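Local coordinates for cupin 2, conserved barrel domain protein (Shewanella frigidimarina, PDB 2PFW) that is of unknown function but folds as a small cupin beta barrel related to RmlC, and may bind a small ligand in the barrel interior, at residues A[54-59]-A[102-107]; A[24-29]-A[36-41]; A[67-72]-A[80-85]. All blocks are in the same frame, centred on the assembly; numbering follows the deposited sequence.

Contact 1. Residues A[54-59]-A[102-107]; sequences HSQVSY and DTFSPA. With EDO (1,2-ethanediol), chain C.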
loop_
_atom_site.group_PDB
_atom_site.type_symbol
_atom_site.label_atom_id
_atom_site.label_comp_id
_atom_site.label_asym_id
_atom_site.label_seq_id
_atom_site.Cartn_x
_atom_site.Cartn_y
_atom_site.Cartn_z
ATOM N N HIS A 54 5.916 3.630 14.330
ATOM C CA HIS A 54 5.079 2.914 13.374
ATOM C C HIS A 54 5.890 2.046 12.425
ATOM O O HIS A 54 6.932 2.467 11.907
ATOM C CB HIS A 54 4.249 3.912 12.564
ATOM C CG HIS A 54 3.472 4.895 13.375
ATOM N ND1 HIS A 54 4.041 6.004 13.961
ATOM C CD2 HIS A 54 2.156 4.943 13.696
ATOM C CE1 HIS A 54 3.119 6.692 14.609
ATOM N NE2 HIS A 54 1.962 6.064 14.464
ATOM N N SER A 55 5.443 0.812 12.170
ATOM C CA SER A 55 6.025 0.051 11.063
ATOM C C SER A 55 5.611 0.728 9.757
ATOM O O SER A 55 4.582 1.399 9.700
ATOM C CB SER A 55 5.603 -1.409 11.102
ATOM O OG SER A 55 6.437 -2.160 11.963
ATOM N N GLN A 56 6.419 0.583 8.713
ATOM C CA GLN A 56 6.111 1.283 7.464
ATOM C C GLN A 56 6.514 0.415 6.274
ATOM O O GLN A 56 7.637 -0.092 6.219
ATOM C CB GLN A 56 6.800 2.645 7.390
ATOM C CG GLN A 56 6.570 3.396 6.087
ATOM C CD GLN A 56 7.390 4.665 5.974
ATOM O OE1 GLN A 56 7.641 5.379 6.945
ATOM N NE2 GLN A 56 7.825 4.971 4.757
ATOM N N VAL A 57 5.590 0.247 5.330
ATOM C CA VAL A 57 5.942 -0.352 4.035
ATOM C C VAL A 57 5.573 0.653 2.947
ATOM O O VAL A 57 4.520 1.286 3.025
ATOM C CB VAL A 57 5.276 -1.708 3.819
ATOM C CG1 VAL A 57 5.805 -2.412 2.576
ATOM C CG2 VAL A 57 5.504 -2.616 5.025
ATOM N N SER A 58 6.455 0.823 1.966
ATOM C CA SER A 58 6.268 1.858 0.953
ATOM C C SER A 58 6.428 1.246 -0.440
ATOM O O SER A 58 7.275 0.383 -0.662
ATOM C CB SER A 58 7.249 3.007 1.158
ATOM O OG SER A 58 6.734 4.055 1.941
ATOM N N TYR A 59 5.585 1.706 -1.359
ATOM C CA TYR A 59 5.584 1.241 -2.739
ATOM C C TYR A 59 5.792 2.421 -3.688
ATOM O O TYR A 59 5.167 3.465 -3.503
ATOM C CB TYR A 59 4.277 0.523 -3.093
ATOM C CG TYR A 59 4.261 0.030 -4.528
ATOM C CD1 TYR A 59 4.949 -1.104 -4.906
ATOM C CD2 TYR A 59 3.540 0.719 -5.502
ATOM C CE1 TYR A 59 4.934 -1.559 -6.216
ATOM C CE2 TYR A 59 3.522 0.274 -6.810
ATOM C CZ TYR A 59 4.217 -0.857 -7.157
ATOM O OH TYR A 59 4.194 -1.293 -8.466
ATOM N N ASP A 102 2.497 5.094 0.979
ATOM C CA ASP A 102 3.039 4.848 2.312
ATOM C C ASP A 102 1.970 4.160 3.168
ATOM O O ASP A 102 0.891 4.733 3.308
ATOM C CB ASP A 102 3.479 6.136 2.993
ATOM C CG ASP A 102 4.769 6.750 2.498
ATOM O OD1 ASP A 102 5.613 6.058 1.897
ATOM O OD2 ASP A 102 4.964 7.965 2.713
ATOM N N THR A 103 2.293 2.993 3.702
ATOM C CA THR A 103 1.425 2.315 4.656
ATOM C C THR A 103 2.128 2.095 5.992
ATOM O O THR A 103 3.312 1.760 6.012
ATOM C CB THR A 103 0.952 0.961 4.103
ATOM O OG1 THR A 103 1.926 -0.051 4.349
ATOM C CG2 THR A 103 0.805 1.063 2.586
ATOM N N PHE A 104 1.386 2.282 7.072
ATOM C CA PHE A 104 1.895 2.237 8.433
ATOM C C PHE A 104 1.082 1.309 9.332
ATOM O O PHE A 104 -0.150 1.350 9.268
ATOM C CB PHE A 104 1.862 3.642 9.048
ATOM C CG PHE A 104 2.603 4.663 8.201
ATOM C CD1 PHE A 104 3.980 4.777 8.306
ATOM C CD2 PHE A 104 1.909 5.472 7.318
ATOM C CE1 PHE A 104 4.668 5.694 7.533
ATOM C CE2 PHE A 104 2.595 6.394 6.555
ATOM C CZ PHE A 104 3.970 6.503 6.662
ATOM N N SER A 105 1.726 0.504 10.172
ATOM C CA SER A 105 0.995 -0.133 11.264
ATOM C C SER A 105 1.381 0.486 12.623
ATOM O O SER A 105 2.646 0.381 12.776
ATOM C CB SER A 105 1.184 -1.642 11.370
ATOM O OG SER A 105 0.254 -2.121 12.343
ATOM N N PRO A 106 0.828 1.050 13.691
ATOM C CA PRO A 106 -0.393 1.728 14.182
ATOM C C PRO A 106 -0.791 2.718 13.085
ATOM O O PRO A 106 0.033 2.961 12.195
ATOM C CB PRO A 106 -0.016 2.447 15.461
ATOM C CG PRO A 106 1.466 2.326 15.539
ATOM C CD PRO A 106 1.767 1.014 14.886
ATOM N N ALA A 107 -1.985 3.290 13.117
ATOM C CA ALA A 107 -2.237 4.482 12.314
ATOM C C ALA A 107 -1.315 5.613 12.771
ATOM O O ALA A 107 -0.853 5.600 13.912
ATOM C CB ALA A 107 -3.687 4.912 12.409
HETATM C C1 EDO C . 7.711 8.260 3.154
HETATM O O1 EDO C . 8.260 7.025 2.689
HETATM C C2 EDO C . 7.597 9.228 1.983
HETATM O O2 EDO C . 6.536 10.156 2.230
#

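Contact 2. Residues A[24-29]-A[36-41]; sequences KRQMLG and AVKIWF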
loop_
_atom_site.group_PDB
_atom_site.type_symbol
_atom_site.label_atom_id
_atom_site.label_comp_id
_atom_site.label_asym_id
_atom_site.label_seq_id
_atom_site.Cartn_x
_atom_site.Cartn_y
_atom_site.Cartn_z
ATOM N N LYS A 24 2.216 16.381 -1.299
ATOM C CA LYS A 24 0.757 16.330 -1.271
ATOM C C LYS A 24 0.301 14.947 -0.815
ATOM O O LYS A 24 0.890 13.949 -1.229
ATOM C CB LYS A 24 0.162 16.650 -2.634
ATOM C CG LYS A 24 0.211 18.113 -3.043
ATOM C CD LYS A 24 -0.489 18.344 -4.367
ATOM C CE LYS A 24 0.438 18.842 -5.465
ATOM N NZ LYS A 24 0.893 17.734 -6.359
ATOM N N ARG A 25 -0.716 14.872 0.038
ATOM C CA ARG A 25 -1.067 13.594 0.655
ATOM C C ARG A 25 -2.550 13.272 0.465
ATOM O O ARG A 25 -3.392 14.155 0.632
ATOM C CB ARG A 25 -0.733 13.601 2.150
ATOM C CG ARG A 25 -0.981 12.282 2.860
ATOM C CD ARG A 25 -0.354 12.253 4.248
ATOM N NE ARG A 25 -1.002 13.210 5.131
ATOM C CZ ARG A 25 -0.472 13.940 6.093
ATOM N NH1 ARG A 25 0.818 13.877 6.390
ATOM N NH2 ARG A 25 -1.247 14.767 6.790
ATOM N N GLN A 26 -2.845 12.021 0.126
ATOM C CA GLN A 26 -4.225 11.560 0.038
ATOM C C GLN A 26 -4.446 10.282 0.843
ATOM O O GLN A 26 -3.727 9.298 0.681
ATOM C CB GLN A 26 -4.635 11.302 -1.411
ATOM C CG GLN A 26 -6.130 11.057 -1.594
ATOM C CD GLN A 26 -6.436 10.626 -3.016
ATOM O OE1 GLN A 26 -5.828 9.670 -3.494
ATOM N NE2 GLN A 26 -7.354 11.323 -3.668
HETATM N N MSE A 27 -5.454 10.302 1.705
HETATM C CA MSE A 27 -5.858 9.104 2.441
HETATM C C MSE A 27 -6.427 8.033 1.528
HETATM O O MSE A 27 -7.320 8.361 0.811
HETATM C CB MSE A 27 -6.888 9.480 3.524
HETATM C CG MSE A 27 -7.204 8.309 4.468
HETATM SE SE MSE A 27 -5.627 7.678 5.465
HETATM C CE MSE A 27 -5.195 9.378 6.123
ATOM N N LEU A 28 -5.899 6.820 1.588
ATOM C CA LEU A 28 -6.459 5.705 0.834
ATOM C C LEU A 28 -7.383 4.848 1.698
ATOM O O LEU A 28 -8.351 4.263 1.210
ATOM C CB LEU A 28 -5.348 4.822 0.271
ATOM C CG LEU A 28 -4.346 5.547 -0.640
ATOM C CD1 LEU A 28 -3.288 4.583 -1.137
ATOM C CD2 LEU A 28 -5.075 6.215 -1.793
ATOM N N GLY A 29 -7.076 4.760 2.988
ATOM C CA GLY A 29 -7.937 4.049 3.924
ATOM C C GLY A 29 -7.215 3.798 5.235
ATOM O O GLY A 29 -5.997 3.602 5.234
ATOM N N ALA A 36 -3.070 3.693 4.981
ATOM C CA ALA A 36 -2.389 3.840 3.700
ATOM C C ALA A 36 -2.694 5.209 3.101
ATOM O O ALA A 36 -3.856 5.615 3.010
ATOM C CB ALA A 36 -2.797 2.735 2.748
ATOM N N VAL A 37 -1.649 5.930 2.700
ATOM C CA VAL A 37 -1.850 7.224 2.052
ATOM C C VAL A 37 -1.105 7.247 0.709
ATOM O O VAL A 37 -0.255 6.389 0.473
ATOM C CB VAL A 37 -1.385 8.415 2.902
ATOM C CG1 VAL A 37 -2.080 8.407 4.253
ATOM C CG2 VAL A 37 0.130 8.397 3.060
ATOM N N LYS A 38 -1.473 8.220 -0.104
ATOM C CA LYS A 38 -0.852 8.532 -1.379
ATOM C C LYS A 38 -0.140 9.883 -1.280
ATOM O O LYS A 38 -0.773 10.881 -0.950
ATOM C CB LYS A 38 -1.881 8.569 -2.508
ATOM C CG LYS A 38 -1.286 8.403 -3.893
ATOM C CD LYS A 38 -2.343 8.543 -4.977
ATOM C CE LYS A 38 -1.966 7.694 -6.182
ATOM N NZ LYS A 38 -2.853 7.973 -7.347
ATOM N N ILE A 39 1.155 9.874 -1.558
ATOM C CA ILE A 39 1.997 11.058 -1.478
ATOM C C ILE A 39 2.560 11.439 -2.847
ATOM O O ILE A 39 3.274 10.641 -3.454
ATOM C CB ILE A 39 3.193 10.850 -0.528
ATOM C CG1 ILE A 39 2.847 10.170 0.800
ATOM C CG2 ILE A 39 3.904 12.177 -0.302
ATOM C CD1 ILE A 39 2.076 11.050 1.751
ATOM N N TRP A 40 2.246 12.639 -3.315
ATOM C CA TRP A 40 2.825 13.159 -4.545
ATOM C C TRP A 40 4.061 14.002 -4.226
ATOM O O TRP A 40 3.952 14.967 -3.470
ATOM C CB TRP A 40 1.846 14.031 -5.321
ATOM C CG TRP A 40 0.681 13.322 -5.927
ATOM C CD1 TRP A 40 0.516 12.952 -7.230
ATOM C CD2 TRP A 40 -0.502 12.893 -5.235
ATOM N NE1 TRP A 40 -0.697 12.319 -7.388
ATOM C CE2 TRP A 40 -1.340 12.270 -6.180
ATOM C CE3 TRP A 40 -0.922 12.982 -3.904
ATOM C CZ2 TRP A 40 -2.577 11.736 -5.837
ATOM C CZ3 TRP A 40 -2.148 12.453 -3.568
ATOM C CH2 TRP A 40 -2.962 11.838 -4.527
ATOM N N PHE A 41 5.200 13.637 -4.801
ATOM C CA PHE A 41 6.409 14.439 -4.647
ATOM C C PHE A 41 6.594 15.409 -5.811
ATOM O O PHE A 41 6.693 14.978 -6.962
ATOM C CB PHE A 41 7.633 13.531 -4.538
ATOM C CG PHE A 41 7.761 12.771 -3.230
ATOM C CD1 PHE A 41 6.777 11.881 -2.833
ATOM C CD2 PHE A 41 8.867 12.951 -2.415
ATOM C CE1 PHE A 41 6.898 11.186 -1.644
ATOM C CE2 PHE A 41 8.992 12.260 -1.223
ATOM C CZ PHE A 41 8.006 11.372 -0.837
HETATM O O HOH W 1 3.388 17.273 -4.792
HETATM O O HOH W 2 -5.615 8.237 -5.891
#

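Contact 3. Residues A[67-72]-A[80-85]; sequences VNVDGV and DSFFVP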
loop_
_atom_site.group_PDB
_atom_site.type_symbol
_atom_site.label_atom_id
_atom_site.label_comp_id
_atom_site.label_asym_id
_atom_site.label_seq_id
_atom_site.Cartn_x
_atom_site.Cartn_y
_atom_site.Cartn_z
ATOM N N VAL A 67 16.306 6.424 -1.687
ATOM C CA VAL A 67 15.797 6.118 -0.347
ATOM C C VAL A 67 16.919 5.653 0.579
ATOM O O VAL A 67 17.718 4.780 0.241
ATOM C CB VAL A 67 14.679 5.062 -0.382
ATOM C CG1 VAL A 67 14.220 4.750 1.036
ATOM C CG2 VAL A 67 13.514 5.558 -1.226
ATOM N N ASN A 68 16.967 6.259 1.767
ATOM C CA ASN A 68 17.880 5.799 2.810
ATOM C C ASN A 68 17.109 5.041 3.893
ATOM O O ASN A 68 16.224 5.642 4.505
ATOM C CB ASN A 68 18.641 6.971 3.436
ATOM C CG ASN A 68 19.796 6.477 4.295
ATOM O OD1 ASN A 68 19.763 5.371 4.837
ATOM N ND2 ASN A 68 20.836 7.299 4.416
ATOM N N VAL A 69 17.447 3.779 4.096
ATOM C CA VAL A 69 17.004 3.028 5.264
ATOM C C VAL A 69 18.204 2.497 6.052
ATOM O O VAL A 69 18.958 1.668 5.555
ATOM C CB VAL A 69 16.082 1.852 4.906
ATOM C CG1 VAL A 69 15.667 1.116 6.172
ATOM C CG2 VAL A 69 14.852 2.335 4.156
ATOM N N ASP A 70 18.350 2.984 7.282
ATOM C CA ASP A 70 19.352 2.444 8.198
ATOM C C ASP A 70 20.750 2.577 7.601
ATOM O O ASP A 70 21.604 1.724 7.842
ATOM C CB ASP A 70 19.046 0.979 8.509
ATOM C CG ASP A 70 19.747 0.514 9.773
ATOM O OD1 ASP A 70 19.835 1.353 10.694
ATOM O OD2 ASP A 70 20.197 -0.647 9.828
ATOM N N GLY A 71 20.958 3.637 6.828
ATOM C CA GLY A 71 22.240 3.945 6.224
ATOM C C GLY A 71 22.451 3.244 4.899
ATOM O O GLY A 71 23.340 3.604 4.126
ATOM N N VAL A 72 21.641 2.232 4.596
ATOM C CA VAL A 72 21.673 1.630 3.258
ATOM C C VAL A 72 20.960 2.535 2.263
ATOM O O VAL A 72 19.907 3.096 2.570
ATOM C CB VAL A 72 21.045 0.231 3.276
ATOM C CG1 VAL A 72 21.202 -0.462 1.933
ATOM C CG2 VAL A 72 21.671 -0.615 4.379
ATOM N N ASP A 80 8.976 -0.695 -7.224
ATOM C CA ASP A 80 9.907 -1.104 -6.176
ATOM C C ASP A 80 9.297 -0.769 -4.816
ATOM O O ASP A 80 8.357 0.022 -4.726
ATOM C CB ASP A 80 11.257 -0.421 -6.301
ATOM C CG ASP A 80 12.130 -0.818 -7.459
ATOM O OD1 ASP A 80 12.075 -1.958 -7.959
ATOM O OD2 ASP A 80 12.935 0.046 -7.884
ATOM N N SER A 81 9.834 -1.352 -3.745
ATOM C CA SER A 81 9.317 -0.980 -2.425
ATOM C C SER A 81 10.409 -0.972 -1.360
ATOM O O SER A 81 11.486 -1.543 -1.535
ATOM C CB SER A 81 8.193 -1.949 -2.026
ATOM O OG SER A 81 8.666 -3.279 -2.107
ATOM N N PHE A 82 10.129 -0.328 -0.225
ATOM C CA PHE A 82 11.011 -0.477 0.934
ATOM C C PHE A 82 10.192 -0.677 2.216
ATOM O O PHE A 82 9.014 -0.339 2.262
ATOM C CB PHE A 82 11.938 0.714 1.112
ATOM C CG PHE A 82 11.304 2.081 1.161
ATOM C CD1 PHE A 82 10.981 2.748 -0.014
ATOM C CD2 PHE A 82 11.037 2.708 2.363
ATOM C CE1 PHE A 82 10.411 4.003 0.029
ATOM C CE2 PHE A 82 10.463 3.961 2.410
ATOM C CZ PHE A 82 10.144 4.619 1.238
ATOM N N PHE A 83 10.874 -1.211 3.212
ATOM C CA PHE A 83 10.350 -1.503 4.536
ATOM C C PHE A 83 11.223 -0.853 5.606
ATOM O O PHE A 83 12.433 -1.062 5.605
ATOM C CB PHE A 83 10.286 -3.015 4.720
ATOM C CG PHE A 83 10.175 -3.494 6.156
ATOM C CD1 PHE A 83 9.168 -3.034 6.985
ATOM C CD2 PHE A 83 11.092 -4.410 6.642
ATOM C CE1 PHE A 83 9.078 -3.485 8.291
ATOM C CE2 PHE A 83 11.014 -4.860 7.949
ATOM C CZ PHE A 83 10.006 -4.392 8.768
ATOM N N VAL A 84 10.593 -0.087 6.478
ATOM C CA VAL A 84 11.225 0.561 7.615
ATOM C C VAL A 84 10.763 -0.025 8.940
ATOM O O VAL A 84 9.627 0.197 9.368
ATOM C CB VAL A 84 10.917 2.071 7.593
ATOM C CG1 VAL A 84 11.736 2.815 8.627
ATOM C CG2 VAL A 84 11.179 2.611 6.191
ATOM N N PRO A 85 11.627 -0.770 9.613
ATOM C CA PRO A 85 11.248 -1.304 10.936
ATOM C C PRO A 85 10.964 -0.163 11.900
ATOM O O PRO A 85 11.359 0.987 11.679
ATOM C CB PRO A 85 12.467 -2.127 11.347
ATOM C CG PRO A 85 13.187 -2.409 10.066
ATOM C CD PRO A 85 12.988 -1.172 9.228
#

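Contact 1. Residues A[54-59]-A[102-107]
Q56 and F104 lie side by side on one face of an antiparallel strand pair. Q56 points its CG away from the backbone N (chi1 177°) and stays extended, which lays the chain along the F104 ring. Its CB sits 3.7 Å from F104 CD1. Its CG and CD follow past F104 CE1, with CG 3.3 Å from that atom. At the tip, OE1 comes to the ring edge, near its plane, 3.0 Å from F104 CE1. The amide plane stands 71° from the ring plane. OE1 also makes a weak hydrogen bond with H52. NE2 makes another weak one, 2.9 Å long, to O1 of a bound 1,2-ethanediol, whose hydroxyls lie by the D102 carboxylate. That carboxylate is crowded in the model, so its bonds to the diol are doubtful. R108 makes a cation-pi contact with F104.

V57 and T103 share the opposite face. V57 O is gripped twice. T103 N bonds to V57 O at 2.9 Å, and T103 OG1 reaches V57 O at 3.2 Å. The OG1 hydroxyl stands between its own backbone N and carbonyl carbon (chi1 84°), which brings it to this carbonyl. V57 and T103 both pack on L34 of the second subunit. S55 and S105 pair through both backbone bonds, and their hydroxyls bond to E33 and S105 of the second subunit, respectively.

Past the strand end, a cis peptide precedes P106. The proline CG lies 3.3 Å from H54 CD2, and the two side chains cross at a slant.

The pair joins neighbouring strands in the cupin barrel. The face with S55, V57, T103 and S105 packs against the second subunit. The Q56 amide meets a diol probably from the crystallisation liquor, which may mark a polar pocket.

Contact 2. Residues A[24-29]-A[36-41]
A36 O takes two backbone N-H groups from the facing strand. L28 N bonds to A36 O at 2.8 Å, and G29 N adds a weak bond to the same A36 O at 3.3 Å. This is a classic beta bulge, which shifts the register by one residue in the hairpin formed by strands 23-31 and 34-41. A36 N returns a bond to G29 O. L28 CB lies beside A36 CB, and L28 also packs on Y59 of the second subunit.

Beyond the bulge the pairing is regular. Q26 and K38 exchange two short backbone bonds, each 2.6 Å between N and O. K24 and W40 form the next hydrogen-bonded pair.

W40 lies across the neighbouring strand edge-on. Its CZ3 reaches Q26 CB at 3.5 Å, and CE3 comes to 3.4 Å from K24 O. K38 CG rests on one face of the indole, 3.9 Å above its plane and toward the rim. W40 also touches I16. A serine in place of W40 would probably leave Q26 CB and K38 CG without their aromatic neighbour and open a gap beside I16.

The other face carries R25, V37 and I39. R25 starts out with CG opposite its backbone N (chi1 -176°) and runs alongside I39, with its CG 3.5 Å from I39 CD1. Farther out, the guanidinium makes a cation-pi contact with F111. Selenomethionine M27 closes this row against V37 CG1.

Q26 NE2 is held by the backbone O atoms of T14 and G11. Its OE1 takes a proton from a water that accepts one from K38 NZ. The amide is thus engaged at both ends, which should fix its rotation and pin the N-terminal segment to the hairpin.

Contact 3. Residues A[67-72]-A[80-85]
V67 and F82 meet through a CH-pi contact. V67 CG1 sits over the middle of the F82 ring, 3.8 Å from the centroid and 3° off the ring normal. F82 holds its ring between its own backbone N and carbonyl carbon (chi1 53°), which turns a face to the valine.

Apolar contacts extend this. V67 CG2 comes 3.7 Å from F82 CE1. V69 CG2 approaches F82 CD2 at a slant and lies 4.2 Å from V84 CG2. That V84 methyl stands at the edge of the F82 ring, in its plane. V69 CG1 rests 3.9 Å from F83 O.

The two strands belong to different sheets of the cupin barrel. Their axes are 8.4 Å apart and 31° from parallel, too far to pair. Side chains facing inward make the contact, with F83 O the one backbone atom met. L76 adds to the cover of F82, and V88 to that of V69.

Within 67-72, V69 and V72 exchange backbone bonds that close a type I' turn over D70 and G71, and N68 OD1 accepts a weak bond from G71 N. On the other strand, S81 and F82 pair antiparallel with a strand of the second subunit.

Overall arrangement
From the N terminus the chain first meets contact 2, which closes a short hairpin between strands 23-31 and 34-41. Contact 1 opens later, at 54-59, and closes only at 102-107, joining strand 55-61 to strand 98-105. Contact 3 is nested inside that loop and links 67-72 to 80-85. Strand 98-105 returns between 34-41 and 55-61, so contacts 1 and 2 touch, with D102 bonded to V37 by backbone. Strand 81-84 lies on the far side of 55-61, where S58 with F82 and Q56 with V84 make backbone bonds. Contacts 1 and 2 are made within one sheet, whereas contact 3 ties it to the other. All three reach the second subunit.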